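PDB 5IX8: putative sugar ABC transport system, substrate-binding protein from Bordetella parapertussis, which probably binds a sugar in the periplasm and delivers it to an ABC transporter for import. Local coordinates for residues A[136-146]-A[194-205]; A[212-220]-A[237-246]. All blocks are in the same frame, centred on the assembly; numbering follows the deposited sequence. Where two conformers were deposited one is given.

Interaction 1. Residues A[136-146]-A[194-205]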
loop_
_atom_site.group_PDB
_atom_site.type_symbol
_atom_site.label_atom_id
_atom_site.label_comp_id
_atom_site.label_asym_id
_atom_site.label_seq_id
_atom_site.Cartn_x
_atom_site.Cartn_y
_atom_site.Cartn_z
ATOM N N ASP A 136 3.500 -11.240 21.018
ATOM C CA ASP A 136 3.287 -12.675 20.961
ATOM C C ASP A 136 4.340 -13.464 21.734
ATOM O O ASP A 136 4.227 -14.693 21.829
ATOM C CB ASP A 136 3.262 -13.128 19.499
ATOM C CG ASP A 136 2.684 -14.503 19.342
ATOM O OD1 ASP A 136 1.504 -14.677 19.709
ATOM O OD2 ASP A 136 3.387 -15.402 18.841
ATOM N N GLY A 137 5.350 -12.805 22.285
ATOM C CA GLY A 137 6.397 -13.503 23.010
ATOM C C GLY A 137 7.566 -13.921 22.152
ATOM O O GLY A 137 8.186 -14.953 22.423
ATOM N N ALA A 138 7.902 -13.142 21.132
ATOM C CA ALA A 138 8.975 -13.511 20.214
ATOM C C ALA A 138 10.378 -13.303 20.778
ATOM O O ALA A 138 11.350 -13.691 20.123
ATOM C CB ALA A 138 8.841 -12.724 18.906
ATOM N N GLN A 139 10.520 -12.725 21.967
ATOM C CA GLN A 139 11.844 -12.574 22.566
ATOM C C GLN A 139 12.627 -13.879 22.521
ATOM O O GLN A 139 12.134 -14.928 22.945
ATOM C CB GLN A 139 11.700 -12.118 24.011
ATOM C CG GLN A 139 13.007 -12.052 24.724
ATOM C CD GLN A 139 12.857 -11.462 26.101
ATOM O OE1 GLN A 139 11.893 -11.761 26.822
ATOM N NE2 GLN A 139 13.792 -10.599 26.471
ATOM N N GLY A 140 13.846 -13.819 21.983
ATOM C CA GLY A 140 14.669 -14.996 21.855
ATOM C C GLY A 140 14.366 -15.900 20.668
ATOM O O GLY A 140 15.123 -16.855 20.425
ATOM N N LYS A 141 13.321 -15.628 19.900
ATOM C CA LYS A 141 12.897 -16.551 18.853
ATOM C C LYS A 141 13.285 -16.021 17.483
ATOM O O LYS A 141 13.418 -14.812 17.282
ATOM C CB LYS A 141 11.388 -16.786 18.902
ATOM C CG LYS A 141 10.903 -17.230 20.284
ATOM C CD LYS A 141 9.422 -17.563 20.308
ATOM C CE LYS A 141 9.074 -18.195 21.670
ATOM N NZ LYS A 141 7.632 -18.520 21.813
ATOM N N GLN A 142 13.458 -16.947 16.540
ATOM C CA GLN A 142 13.953 -16.610 15.212
ATOM C C GLN A 142 12.829 -16.265 14.247
ATOM O O GLN A 142 11.791 -16.934 14.206
ATOM C CB GLN A 142 14.793 -17.744 14.640
ATOM C CG GLN A 142 16.062 -17.955 15.415
ATOM C CD GLN A 142 16.924 -19.062 14.828
ATOM O OE1 GLN A 142 16.864 -19.340 13.629
ATOM N NE2 GLN A 142 17.733 -19.701 15.676
ATOM N N VAL A 143 13.076 -15.235 13.443
ATOM C CA VAL A 143 12.111 -14.656 12.523
ATOM C C VAL A 143 12.736 -14.643 11.130
ATOM O O VAL A 143 13.777 -14.000 10.919
ATOM C CB VAL A 143 11.728 -13.222 12.942
ATOM C CG1 VAL A 143 10.695 -12.628 11.954
ATOM C CG2 VAL A 143 11.202 -13.187 14.417
ATOM N N ILE A 144 12.108 -15.338 10.183
ATOM C CA ILE A 144 12.495 -15.234 8.776
ATOM C C ILE A 144 11.966 -13.924 8.220
ATOM O O ILE A 144 10.770 -13.614 8.382
ATOM C CB ILE A 144 11.928 -16.413 7.976
ATOM C CG1 ILE A 144 12.692 -17.703 8.291
ATOM C CG2 ILE A 144 11.943 -16.087 6.467
ATOM C CD1 ILE A 144 11.890 -19.002 8.000
ATOM N N VAL A 145 12.827 -13.177 7.519
ATOM C CA VAL A 145 12.442 -11.918 6.884
ATOM C C VAL A 145 12.421 -12.118 5.370
ATOM O O VAL A 145 13.445 -12.467 4.773
ATOM C CB VAL A 145 13.382 -10.767 7.272
ATOM C CG1 VAL A 145 12.992 -9.496 6.493
ATOM C CG2 VAL A 145 13.362 -10.512 8.816
ATOM N N VAL A 146 11.252 -11.922 4.760
ATOM C CA VAL A 146 11.057 -11.958 3.306
ATOM C C VAL A 146 10.652 -10.525 2.985
ATOM O O VAL A 146 9.474 -10.182 3.150
ATOM C CB VAL A 146 9.981 -12.978 2.884
ATOM C CG1 VAL A 146 9.693 -12.921 1.366
ATOM C CG2 VAL A 146 10.387 -14.393 3.244
ATOM N N LEU A 194 13.911 -20.208 2.678
ATOM C CA LEU A 194 14.349 -19.730 3.992
ATOM C C LEU A 194 13.891 -20.636 5.131
ATOM O O LEU A 194 14.620 -20.744 6.130
ATOM C CB LEU A 194 13.899 -18.282 4.231
ATOM C CG LEU A 194 14.762 -17.324 3.394
ATOM C CD1 LEU A 194 14.004 -15.992 3.122
ATOM C CD2 LEU A 194 16.129 -17.092 4.063
ATOM N N LEU A 195 12.753 -21.347 4.994
ATOM C CA LEU A 195 12.382 -22.313 6.045
ATOM C C LEU A 195 13.401 -23.436 6.125
ATOM O O LEU A 195 13.751 -23.904 7.223
ATOM C CB LEU A 195 10.986 -22.906 5.792
ATOM C CG LEU A 195 9.796 -21.983 6.065
ATOM C CD1 LEU A 195 8.570 -22.573 5.402
ATOM C CD2 LEU A 195 9.611 -21.814 7.569
HETATM N N MSE A 196 13.876 -23.895 4.970
HETATM C CA MSE A 196 14.873 -24.956 4.960
HETATM C C MSE A 196 16.176 -24.455 5.610
HETATM O O MSE A 196 16.838 -25.176 6.361
HETATM C CB MSE A 196 15.139 -25.445 3.527
HETATM C CG MSE A 196 16.100 -26.636 3.472
HETATM SE SE MSE A 196 16.207 -27.289 1.685
HETATM C CE MSE A 196 14.378 -26.836 1.178
ATOM N N ARG A 197 16.544 -23.220 5.305
ATOM C CA ARG A 197 17.799 -22.654 5.798
ATOM C C ARG A 197 17.717 -22.175 7.236
ATOM O O ARG A 197 18.766 -21.915 7.852
ATOM C CB ARG A 197 18.212 -21.486 4.899
ATOM C CG ARG A 197 18.596 -21.969 3.491
ATOM C CD ARG A 197 18.549 -20.816 2.436
ATOM N NE ARG A 197 19.473 -19.755 2.822
ATOM C CZ ARG A 197 19.428 -18.510 2.356
ATOM N NH1 ARG A 197 20.278 -17.627 2.827
ATOM N NH2 ARG A 197 18.527 -18.146 1.436
ATOM N N THR A 198 16.507 -22.020 7.775
ATOM C CA THR A 198 16.298 -21.477 9.119
ATOM C C THR A 198 15.395 -22.438 9.883
ATOM O O THR A 198 14.245 -22.130 10.207
ATOM C CB THR A 198 15.704 -20.073 9.039
ATOM O OG1 THR A 198 16.219 -19.391 7.877
ATOM C CG2 THR A 198 16.065 -19.264 10.254
ATOM N N PRO A 199 15.897 -23.629 10.190
ATOM C CA PRO A 199 15.022 -24.667 10.768
ATOM C C PRO A 199 14.396 -24.274 12.095
ATOM O O PRO A 199 13.366 -24.849 12.476
ATOM C CB PRO A 199 15.963 -25.865 10.931
ATOM C CG PRO A 199 17.341 -25.238 10.957
ATOM C CD PRO A 199 17.292 -24.080 10.042
ATOM N N ASP A 200 14.982 -23.334 12.826
ATOM C CA ASP A 200 14.445 -22.983 14.129
ATOM C C ASP A 200 13.524 -21.768 14.082
ATOM O O ASP A 200 13.001 -21.364 15.125
ATOM C CB ASP A 200 15.601 -22.748 15.125
ATOM C CG ASP A 200 16.436 -24.005 15.364
ATOM O OD1 ASP A 200 15.911 -25.131 15.209
ATOM O OD2 ASP A 200 17.620 -23.870 15.706
ATOM N N ALA A 201 13.287 -21.185 12.904
ATOM C CA ALA A 201 12.402 -20.025 12.840
ATOM C C ALA A 201 10.980 -20.362 13.294
ATOM O O ALA A 201 10.439 -21.432 12.981
ATOM C CB ALA A 201 12.352 -19.483 11.407
ATOM N N GLU A 202 10.347 -19.416 14.000
ATOM C CA GLU A 202 8.968 -19.591 14.451
ATOM C C GLU A 202 8.038 -18.551 13.850
ATOM O O GLU A 202 6.821 -18.614 14.070
ATOM C CB GLU A 202 8.897 -19.538 15.979
ATOM C CG GLU A 202 9.520 -20.793 16.579
ATOM C CD GLU A 202 9.574 -20.771 18.080
ATOM O OE1 GLU A 202 8.532 -21.010 18.719
ATOM O OE2 GLU A 202 10.654 -20.507 18.629
ATOM N N TYR A 203 8.574 -17.620 13.073
ATOM C CA TYR A 203 7.809 -16.524 12.509
ATOM C C TYR A 203 8.351 -16.243 11.130
ATOM O O TYR A 203 9.523 -16.504 10.859
ATOM C CB TYR A 203 7.960 -15.253 13.321
ATOM C CG TYR A 203 7.439 -15.375 14.713
ATOM C CD1 TYR A 203 6.100 -15.174 14.976
ATOM C CD2 TYR A 203 8.281 -15.673 15.777
ATOM C CE1 TYR A 203 5.594 -15.273 16.278
ATOM C CE2 TYR A 203 7.792 -15.765 17.091
ATOM C CZ TYR A 203 6.446 -15.562 17.325
ATOM O OH TYR A 203 5.930 -15.644 18.599
ATOM N N VAL A 204 7.500 -15.661 10.279
ATOM C CA VAL A 204 7.916 -15.151 8.973
ATOM C C VAL A 204 7.321 -13.761 8.819
ATOM O O VAL A 204 6.115 -13.566 9.028
ATOM C CB VAL A 204 7.461 -16.046 7.800
ATOM C CG1 VAL A 204 7.931 -15.444 6.445
ATOM C CG2 VAL A 204 7.981 -17.477 7.964
ATOM N N PHE A 205 8.158 -12.793 8.480
ATOM C CA PHE A 205 7.691 -11.440 8.212
ATOM C C PHE A 205 7.621 -11.222 6.712
ATOM O O PHE A 205 8.570 -11.551 6.004
ATOM C CB PHE A 205 8.629 -10.411 8.834
ATOM C CG PHE A 205 8.361 -9.022 8.375
ATOM C CD1 PHE A 205 7.379 -8.256 8.999
ATOM C CD2 PHE A 205 9.070 -8.490 7.312
ATOM C CE1 PHE A 205 7.120 -6.951 8.592
ATOM C CE2 PHE A 205 8.806 -7.210 6.873
ATOM C CZ PHE A 205 7.820 -6.423 7.524
HETATM O O HOH W 1 17.320 -21.754 12.332
HETATM O O HOH W 2 12.961 -19.757 17.252
#

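Interaction 2. Residues A[212-220]-A[237-246]. With SO4 (sulfate ion), chain D.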
loop_
_atom_site.group_PDB
_atom_site.type_symbol
_atom_site.label_atom_id
_atom_site.label_comp_id
_atom_site.label_asym_id
_atom_site.label_seq_id
_atom_site.Cartn_x
_atom_site.Cartn_y
_atom_site.Cartn_z
ATOM N N GLY A 212 2.767 -12.800 1.939
ATOM C CA GLY A 212 2.203 -13.520 3.074
ATOM C C GLY A 212 1.478 -14.801 2.678
ATOM O O GLY A 212 1.625 -15.828 3.339
ATOM N N ILE A 213 0.650 -14.750 1.623
ATOM C CA ILE A 213 -0.025 -15.960 1.133
ATOM C C ILE A 213 1.000 -17.006 0.713
ATOM O O ILE A 213 0.865 -18.196 1.020
ATOM C CB ILE A 213 -0.968 -15.633 -0.046
ATOM C CG1 ILE A 213 -2.020 -14.583 0.339
ATOM C CG2 ILE A 213 -1.646 -16.939 -0.620
ATOM C CD1 ILE A 213 -3.053 -15.069 1.290
ATOM N N GLY A 214 2.025 -16.582 -0.028
ATOM C CA GLY A 214 3.033 -17.539 -0.456
ATOM C C GLY A 214 3.769 -18.136 0.730
ATOM O O GLY A 214 4.085 -19.332 0.743
ATOM N N ALA A 215 4.041 -17.310 1.749
ATOM C CA ALA A 215 4.707 -17.823 2.941
ATOM C C ALA A 215 3.850 -18.888 3.619
ATOM O O ALA A 215 4.362 -19.932 4.045
ATOM C CB ALA A 215 5.031 -16.678 3.911
ATOM N N VAL A 216 2.539 -18.643 3.712
ATOM C CA VAL A 216 1.634 -19.629 4.299
ATOM C C VAL A 216 1.624 -20.907 3.471
ATOM O O VAL A 216 1.632 -22.014 4.027
ATOM C CB VAL A 216 0.224 -19.032 4.457
ATOM C CG1 VAL A 216 -0.831 -20.118 4.780
ATOM C CG2 VAL A 216 0.219 -17.963 5.551
ATOM N N ARG A 217 1.636 -20.794 2.130
ATOM C CA ARG A 217 1.672 -22.022 1.319
ATOM C C ARG A 217 2.943 -22.806 1.603
ATOM O O ARG A 217 2.910 -24.036 1.707
ATOM C CB ARG A 217 1.606 -21.749 -0.193
ATOM C CG ARG A 217 0.320 -21.134 -0.750
ATOM C CD ARG A 217 0.377 -21.090 -2.315
ATOM N NE ARG A 217 0.104 -22.370 -2.977
ATOM C CZ ARG A 217 0.450 -22.684 -4.237
ATOM N NH1 ARG A 217 1.147 -21.845 -4.965
ATOM N NH2 ARG A 217 0.126 -23.880 -4.770
ATOM N N ALA A 218 4.075 -22.105 1.714
ATOM C CA ALA A 218 5.345 -22.770 2.015
ATOM C C ALA A 218 5.318 -23.423 3.387
ATOM O O ALA A 218 5.816 -24.546 3.552
ATOM C CB ALA A 218 6.515 -21.780 1.921
ATOM N N ALA A 219 4.781 -22.719 4.388
ATOM C CA ALA A 219 4.708 -23.266 5.737
ATOM C C ALA A 219 3.819 -24.497 5.759
ATOM O O ALA A 219 4.155 -25.501 6.402
ATOM C CB ALA A 219 4.179 -22.194 6.705
ATOM N N ARG A 220 2.702 -24.458 5.014
ATOM C CA ARG A 220 1.813 -25.618 4.971
ATOM C C ARG A 220 2.524 -26.811 4.339
ATOM O O ARG A 220 2.435 -27.946 4.839
ATOM C CB ARG A 220 0.528 -25.266 4.199
ATOM C CG ARG A 220 -0.459 -24.383 4.982
ATOM C CD ARG A 220 -1.670 -23.905 4.138
ATOM N NE ARG A 220 -2.579 -23.068 4.935
ATOM C CZ ARG A 220 -3.625 -22.387 4.454
ATOM N NH1 ARG A 220 -3.917 -22.411 3.155
ATOM N NH2 ARG A 220 -4.392 -21.673 5.278
ATOM N N ASN A 237 -7.689 -14.058 4.412
ATOM C CA ASN A 237 -6.859 -13.838 5.594
ATOM C C ASN A 237 -7.653 -13.980 6.884
ATOM O O ASN A 237 -7.076 -14.261 7.942
ATOM C CB ASN A 237 -6.267 -12.436 5.591
ATOM C CG ASN A 237 -5.243 -12.208 4.488
ATOM O OD1 ASN A 237 -5.030 -11.071 4.099
ATOM N ND2 ASN A 237 -4.602 -13.271 3.997
ATOM N N GLU A 238 -8.961 -13.730 6.830
ATOM C CA GLU A 238 -9.769 -13.750 8.051
ATOM C C GLU A 238 -9.710 -15.112 8.718
ATOM O O GLU A 238 -9.436 -15.207 9.912
ATOM C CB GLU A 238 -11.210 -13.351 7.729
ATOM C CG GLU A 238 -11.308 -11.916 7.157
ATOM C CD GLU A 238 -12.686 -11.590 6.571
ATOM O OE1 GLU A 238 -13.656 -12.293 6.937
ATOM O OE2 GLU A 238 -12.809 -10.641 5.749
ATOM N N ALA A 239 -9.923 -16.184 7.945
ATOM C CA ALA A 239 -9.862 -17.530 8.516
ATOM C C ALA A 239 -8.444 -17.867 8.983
ATOM O O ALA A 239 -8.261 -18.524 10.013
ATOM C CB ALA A 239 -10.364 -18.556 7.488
HETATM N N MSE A 240 -7.431 -17.404 8.257
HETATM C CA MSE A 240 -6.046 -17.665 8.613
HETATM C C MSE A 240 -5.675 -17.011 9.937
HETATM O O MSE A 240 -4.880 -17.567 10.693
HETATM C CB MSE A 240 -5.100 -17.161 7.504
HETATM C CG MSE A 240 -5.309 -17.827 6.148
HETATM SE SE MSE A 240 -4.026 -17.140 4.804
HETATM C CE MSE A 240 -4.384 -18.363 3.327
ATOM N N ILE A 241 -6.222 -15.815 10.200
ATOM C CA ILE A 241 -6.037 -15.184 11.506
ATOM C C ILE A 241 -6.719 -16.003 12.598
ATOM O O ILE A 241 -6.131 -16.292 13.651
ATOM C CB ILE A 241 -6.565 -13.742 11.476
ATOM C CG1 ILE A 241 -5.698 -12.872 10.571
ATOM C CG2 ILE A 241 -6.621 -13.162 12.869
ATOM C CD1 ILE A 241 -6.224 -11.438 10.452
ATOM N N ARG A 242 -7.973 -16.401 12.366
ATOM C CA ARG A 242 -8.685 -17.159 13.389
ATOM C C ARG A 242 -8.009 -18.493 13.674
ATOM O O ARG A 242 -7.996 -18.958 14.820
ATOM C CB ARG A 242 -10.129 -17.384 12.958
ATOM C CG ARG A 242 -10.986 -16.138 12.933
ATOM C CD ARG A 242 -12.479 -16.466 12.803
ATOM N NE ARG A 242 -13.189 -15.270 12.367
ATOM C CZ ARG A 242 -13.440 -15.003 11.093
ATOM N NH1 ARG A 242 -13.084 -15.880 10.156
ATOM N NH2 ARG A 242 -14.061 -13.880 10.756
ATOM N N GLU A 243 -7.487 -19.142 12.641
ATOM C CA GLU A 243 -6.832 -20.442 12.767
ATOM C C GLU A 243 -5.414 -20.343 13.305
ATOM O O GLU A 243 -4.774 -21.386 13.515
ATOM C CB GLU A 243 -6.818 -21.147 11.407
ATOM C CG GLU A 243 -8.174 -21.644 10.968
ATOM C CD GLU A 243 -8.321 -21.795 9.458
ATOM O OE1 GLU A 243 -7.296 -21.770 8.724
ATOM O OE2 GLU A 243 -9.487 -21.933 9.009
ATOM N N GLY A 244 -4.907 -19.124 13.509
ATOM C CA GLY A 244 -3.606 -18.893 14.095
ATOM C C GLY A 244 -2.447 -18.854 13.127
ATOM O O GLY A 244 -1.304 -18.692 13.565
ATOM N N ARG A 245 -2.689 -19.003 11.831
ATOM C CA ARG A 245 -1.576 -19.054 10.882
ATOM C C ARG A 245 -1.004 -17.665 10.590
ATOM O O ARG A 245 0.217 -17.515 10.423
ATOM C CB ARG A 245 -2.032 -19.724 9.593
ATOM C CG ARG A 245 -1.008 -19.670 8.490
ATOM C CD ARG A 245 0.261 -20.475 8.819
ATOM N NE ARG A 245 0.036 -21.925 8.717
ATOM C CZ ARG A 245 0.954 -22.847 9.003
ATOM N NH1 ARG A 245 2.158 -22.485 9.446
ATOM N NH2 ARG A 245 0.663 -24.134 8.861
ATOM N N LEU A 246 -1.868 -16.644 10.530
ATOM C CA LEU A 246 -1.446 -15.250 10.433
ATOM C C LEU A 246 -1.557 -14.634 11.818
ATOM O O LEU A 246 -2.645 -14.613 12.411
ATOM C CB LEU A 246 -2.297 -14.450 9.440
ATOM C CG LEU A 246 -2.241 -14.802 7.947
ATOM C CD1 LEU A 246 -3.171 -13.852 7.150
ATOM C CD2 LEU A 246 -0.819 -14.782 7.377
HETATM S S SO4 D . -3.028 -23.969 8.455
HETATM O O1 SO4 D . -3.809 -23.348 9.510
HETATM O O2 SO4 D . -2.368 -22.930 7.657
HETATM O O3 SO4 D . -2.019 -24.844 9.048
HETATM O O4 SO4 D . -3.940 -24.749 7.628
HETATM O O HOH W 3 -7.155 -20.995 6.056
#

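Interaction 1. Residues A[136-146]-A[194-205]
Gln142 and Ile144 pair with Glu202, Tyr203 and Phe205 through a ladder of parallel-strand hydrogen bonds, a worked example of how neighbouring strands of an alpha/beta lobe are zipped together. Gln142 O accepts from Glu202 N at 2.9 Å, Ile144 N gives to Tyr203 O, Ile144 O receives Phe205 N at 2.7 Å in a nearly straight bond (170°), and Val146 N reaches Phe205 O. Side chains then sort to the two faces. On one, Val143, Val145, Tyr203 and Phe205 lie together; on the other, Ile144 joins Val204. With its CG1 anti to the carbonyl carbon (chi1 -73°), Ile144 sends the two branches to different partners: CD1 presses on Ala201 CB at 3.5 Å, a tight fit, and on Leu195 CD2, while CG2 meets Leu194 CB at 3.7 Å.

The Tyr203 ring runs out toward the loop before strand 142-145. Ala138 CB sits obliquely against Tyr203 CE2, and Tyr203 OH donates to Asp136 OD2 at 2.6 Å, which accepts on its anti lone pair; the carboxylate plane stands 87° from the ring. In one of its two conformers, Lys141 crosses Glu202 obliquely, CD 3.6 Å from Glu202 OE2, its charged end beyond salt-bridge range. Two waters extend the grip: one bridges Gln142 OE1 to Asp200 N, the other joins Gln142 N, Asp200 O and Glu202 OE2.

In the second shell, Thr198 OG1 bonds back to Leu194 O at the end of helix 184-197, and Arg224 holds the carbonyls of Leu195, Thr198 and Ala201. Strand 142-145 lies between 172-173 and 201-205 in the sheet; Leu133 of helix 122-135 packs on Val143 and Tyr203, whereas helix 184-197 lies against the Ile144 face.

Interaction 2. Residues A[212-220]-A[237-246]
The guanidinium groups of Arg220 and Arg245, their planes 69° apart, turn their edges to one sulfate oxygen, an example of two arginines sharing one anion. Val216 CG1 lies over one face of the Arg220 group, displaced toward its rim, and the CE of selenomethionine Met240 approaches obliquely, 3.8 Å from Arg220 NH2. One face of the Arg245 group looks toward the backbone N of Arg220, while Ala219 CB comes obliquely to 3.4 Å from Arg245 NH1. Sulfate O2 accepts from Arg220 NE at 2.7 Å and from Arg245 NE at 2.8 Å, both bonds nearly straight (171°); Arg245 NH2 adds a bond to O3. Bends at chi2 and chi3 fold Arg245 back to the ion, which probably came from the crystallisation liquor.

Deeper in, Val216 CG2 touches Arg245 CG at 3.6 Å and Leu246 CD2 at 3.8 Å, and Ile213 CD1 meets Met240 CE. Arg245 NH1 also bonds the carbonyls of Arg224 and Val226. Helices 209-221 and 235-242, 12.5 Å apart by segment axes, belong to consecutive beta-alpha units: the first links strands 201-205 and 227-231, the second 227-231 and 246-250, and Val228 packs on both Val216 and Leu246.

How the interactions relate
Interactions 1 and 2 follow one another along the chain and belong to the same lobe of a two-lobed periplasmic binding protein fold, with centres about 15 Å apart. Interaction 1 pairs two strands inside the mixed sheet; interaction 2 sets helix 209-221, which leads into strand 227-231, against helix 235-242, which follows that strand, and the turn into strand 246-250. Strand 201-205 runs on into helix 209-221, and the two contacts meet where Leu195 CD1 packs on the backbone of Ala218 and Ala219 and Val204 CG1 on Ala215 CB. Arg224 is shared too, its side chain serving interaction 1 and its carbonyl Arg245. Together they trace successive beta-alpha units of one lobe, from strand pairing to helix packing.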